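Side-chain contact in DUF655 domain-containing protein (Archaeoglobus fulgidus, PDB 2I5H), which is of unknown function but belongs to a family grouped with helix-hairpin-helix proteins, which suggests, without proof, a role in nucleic acid binding: residues Y29-D34 and L44-G49. Residues are numbered along the deposited sequence; the frame is centred on the assembly and turned at random.
Sequences YGHPDD and LAQVVG
Leu44 meets the loop chiefly through its CD1 methyl, which fits against the backbone of Gly30 and one corner of the His31 imidazole, with CG also close to Gly30 CA. From Leu44 CD1 it is 4.0 Å to Gly30 CA and 3.9 Å to His31 CD2. The methyl comes at the ring obliquely, and the two side chains cross at about a right angle. CB of Leu44 points toward the loop; with CG anti to the carbonyl carbon (chi1 -58°) and CD1 extended anti to CA, the methyl reaches Gly30 and His31. Gly30, with its positive phi of 74°, offers bare main chain to the methyl, and its CA lies 5.1 Å from Leu44 CA.

Further along the ring, Gln46 NE2 sits at the imidazole edge, in its plane, 3.8 Å from His31 CE1. Ring and amide planes are turned 70° apart, and no hydrogen bond links the two side chains directly. Glu57 on the next strand joins them instead: its OE1 accepts from Gln46 NE2 and is hydrogen-bonded to His31 NE2. The amide of Gln46, at the end of an extended chain, is also bound through OE1 to Thr95 N and through NE2 to Asp93 O. With three bonds on the buried amide, its rotation is well fixed.

The snug part ends at His31. Beyond it the chain folds into a type I beta turn, closed by Asp34 N to His31 O at 3.0 Å, and carries exposed Pro32 and Asp33 away from the strand; Tyr29, before Gly30, is exposed and its side chain starts out away from the strand. Asp34 turns to Arg36 within the loop, in a salt bridge. The contact thus folds the long connection between antiparallel neighbours 20-27 and 44-49 back onto the start of the second strand, in a beta-meander part of the five-stranded sheet of this DUF655 protein.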
loop_
_atom_site.group_PDB
_atom_site.type_symbol
_atom_site.label_atom_id
_atom_site.label_comp_id
_atom_site.label_asym_id
_atom_site.label_seq_id
_atom_site.Cartn_x
_atom_site.Cartn_y
_atom_site.Cartn_z
ATOM N N TYR A 29 -18.572 14.566 -6.926
ATOM C CA TYR A 29 -19.822 14.710 -6.170
ATOM C C TYR A 29 -20.005 13.659 -5.085
ATOM O O TYR A 29 -21.131 13.397 -4.644
ATOM C CB TYR A 29 -21.036 14.673 -7.109
ATOM C CG TYR A 29 -21.462 16.036 -7.598
ATOM C CD1 TYR A 29 -21.483 16.336 -8.958
ATOM C CD2 TYR A 29 -21.822 17.039 -6.693
ATOM C CE1 TYR A 29 -21.848 17.606 -9.410
ATOM C CE2 TYR A 29 -22.184 18.311 -7.133
ATOM C CZ TYR A 29 -22.191 18.588 -8.491
ATOM O OH TYR A 29 -22.499 19.858 -8.928
ATOM N N GLY A 30 -18.907 13.051 -4.655
ATOM C CA GLY A 30 -18.991 12.035 -3.619
ATOM C C GLY A 30 -19.551 10.703 -4.085
ATOM O O GLY A 30 -19.566 10.402 -5.278
ATOM N N HIS A 31 -20.021 9.895 -3.141
ATOM C CA HIS A 31 -20.559 8.585 -3.485
ATOM C C HIS A 31 -21.833 8.655 -4.308
ATOM O O HIS A 31 -22.760 9.388 -3.981
ATOM C CB HIS A 31 -20.785 7.766 -2.216
ATOM C CG HIS A 31 -19.512 7.384 -1.528
ATOM N ND1 HIS A 31 -18.620 6.485 -2.067
ATOM C CD2 HIS A 31 -18.962 7.812 -0.366
ATOM C CE1 HIS A 31 -17.572 6.374 -1.269
ATOM N NE2 HIS A 31 -17.755 7.169 -0.230
ATOM N N PRO A 32 -21.891 7.883 -5.401
ATOM C CA PRO A 32 -23.072 7.879 -6.266
ATOM C C PRO A 32 -24.397 7.562 -5.576
ATOM O O PRO A 32 -25.454 7.998 -6.031
ATOM C CB PRO A 32 -22.708 6.863 -7.357
ATOM C CG PRO A 32 -21.681 5.985 -6.708
ATOM C CD PRO A 32 -20.864 6.948 -5.895
ATOM N N ASP A 33 -24.347 6.821 -4.475
ATOM C CA ASP A 33 -25.570 6.468 -3.761
ATOM C C ASP A 33 -25.950 7.447 -2.649
ATOM O O ASP A 33 -26.918 7.216 -1.924
ATOM C CB ASP A 33 -25.454 5.055 -3.175
ATOM C CG ASP A 33 -25.335 3.986 -4.244
ATOM O OD1 ASP A 33 -26.210 3.933 -5.134
ATOM O OD2 ASP A 33 -24.368 3.195 -4.190
ATOM N N ASP A 34 -25.194 8.536 -2.523
ATOM C CA ASP A 34 -25.448 9.553 -1.499
ATOM C C ASP A 34 -26.924 9.949 -1.545
ATOM O O ASP A 34 -27.437 10.321 -2.600
ATOM C CB ASP A 34 -24.575 10.788 -1.762
ATOM C CG ASP A 34 -24.425 11.681 -0.540
ATOM O OD1 ASP A 34 -25.431 11.948 0.143
ATOM O OD2 ASP A 34 -23.290 12.129 -0.270
ATOM N N LEU A 44 -14.992 14.048 -2.768
ATOM C CA LEU A 44 -14.261 13.117 -1.927
ATOM C C LEU A 44 -13.207 12.328 -2.687
ATOM O O LEU A 44 -13.306 12.150 -3.898
ATOM C CB LEU A 44 -15.225 12.095 -1.307
ATOM C CG LEU A 44 -16.398 12.550 -0.437
ATOM C CD1 LEU A 44 -17.268 11.331 -0.079
ATOM C CD2 LEU A 44 -15.861 13.232 0.826
ATOM N N ALA A 45 -12.194 11.865 -1.962
ATOM C CA ALA A 45 -11.172 11.008 -2.542
ATOM C C ALA A 45 -10.870 9.873 -1.566
ATOM O O ALA A 45 -10.947 10.048 -0.347
ATOM C CB ALA A 45 -9.898 11.796 -2.831
ATOM N N GLN A 46 -10.566 8.695 -2.097
ATOM C CA GLN A 46 -10.168 7.606 -1.228
ATOM C C GLN A 46 -8.670 7.519 -1.463
ATOM O O GLN A 46 -8.210 7.503 -2.609
ATOM C CB GLN A 46 -10.887 6.307 -1.592
ATOM C CG GLN A 46 -12.385 6.393 -1.369
ATOM C CD GLN A 46 -13.071 5.047 -1.454
ATOM O OE1 GLN A 46 -12.665 4.182 -2.230
ATOM N NE2 GLN A 46 -14.126 4.867 -0.666
ATOM N N VAL A 47 -7.906 7.500 -0.380
ATOM C CA VAL A 47 -6.460 7.471 -0.490
ATOM C C VAL A 47 -5.822 6.381 0.355
ATOM O O VAL A 47 -6.453 5.817 1.249
ATOM C CB VAL A 47 -5.862 8.840 -0.080
ATOM C CG1 VAL A 47 -6.488 9.948 -0.909
ATOM C CG2 VAL A 47 -6.100 9.102 1.417
ATOM N N VAL A 48 -4.565 6.078 0.051
ATOM C CA VAL A 48 -3.826 5.079 0.805
ATOM C C VAL A 48 -2.549 5.743 1.322
ATOM O O VAL A 48 -1.805 6.353 0.550
ATOM C CB VAL A 48 -3.502 3.819 -0.065
ATOM C CG1 VAL A 48 -2.701 4.198 -1.317
ATOM C CG2 VAL A 48 -2.739 2.801 0.765
ATOM N N GLY A 49 -2.331 5.661 2.634
ATOM C CA GLY A 49 -1.149 6.256 3.249
ATOM C C GLY A 49 0.151 5.632 2.769
ATOM O O GLY A 49 0.242 4.413 2.630
#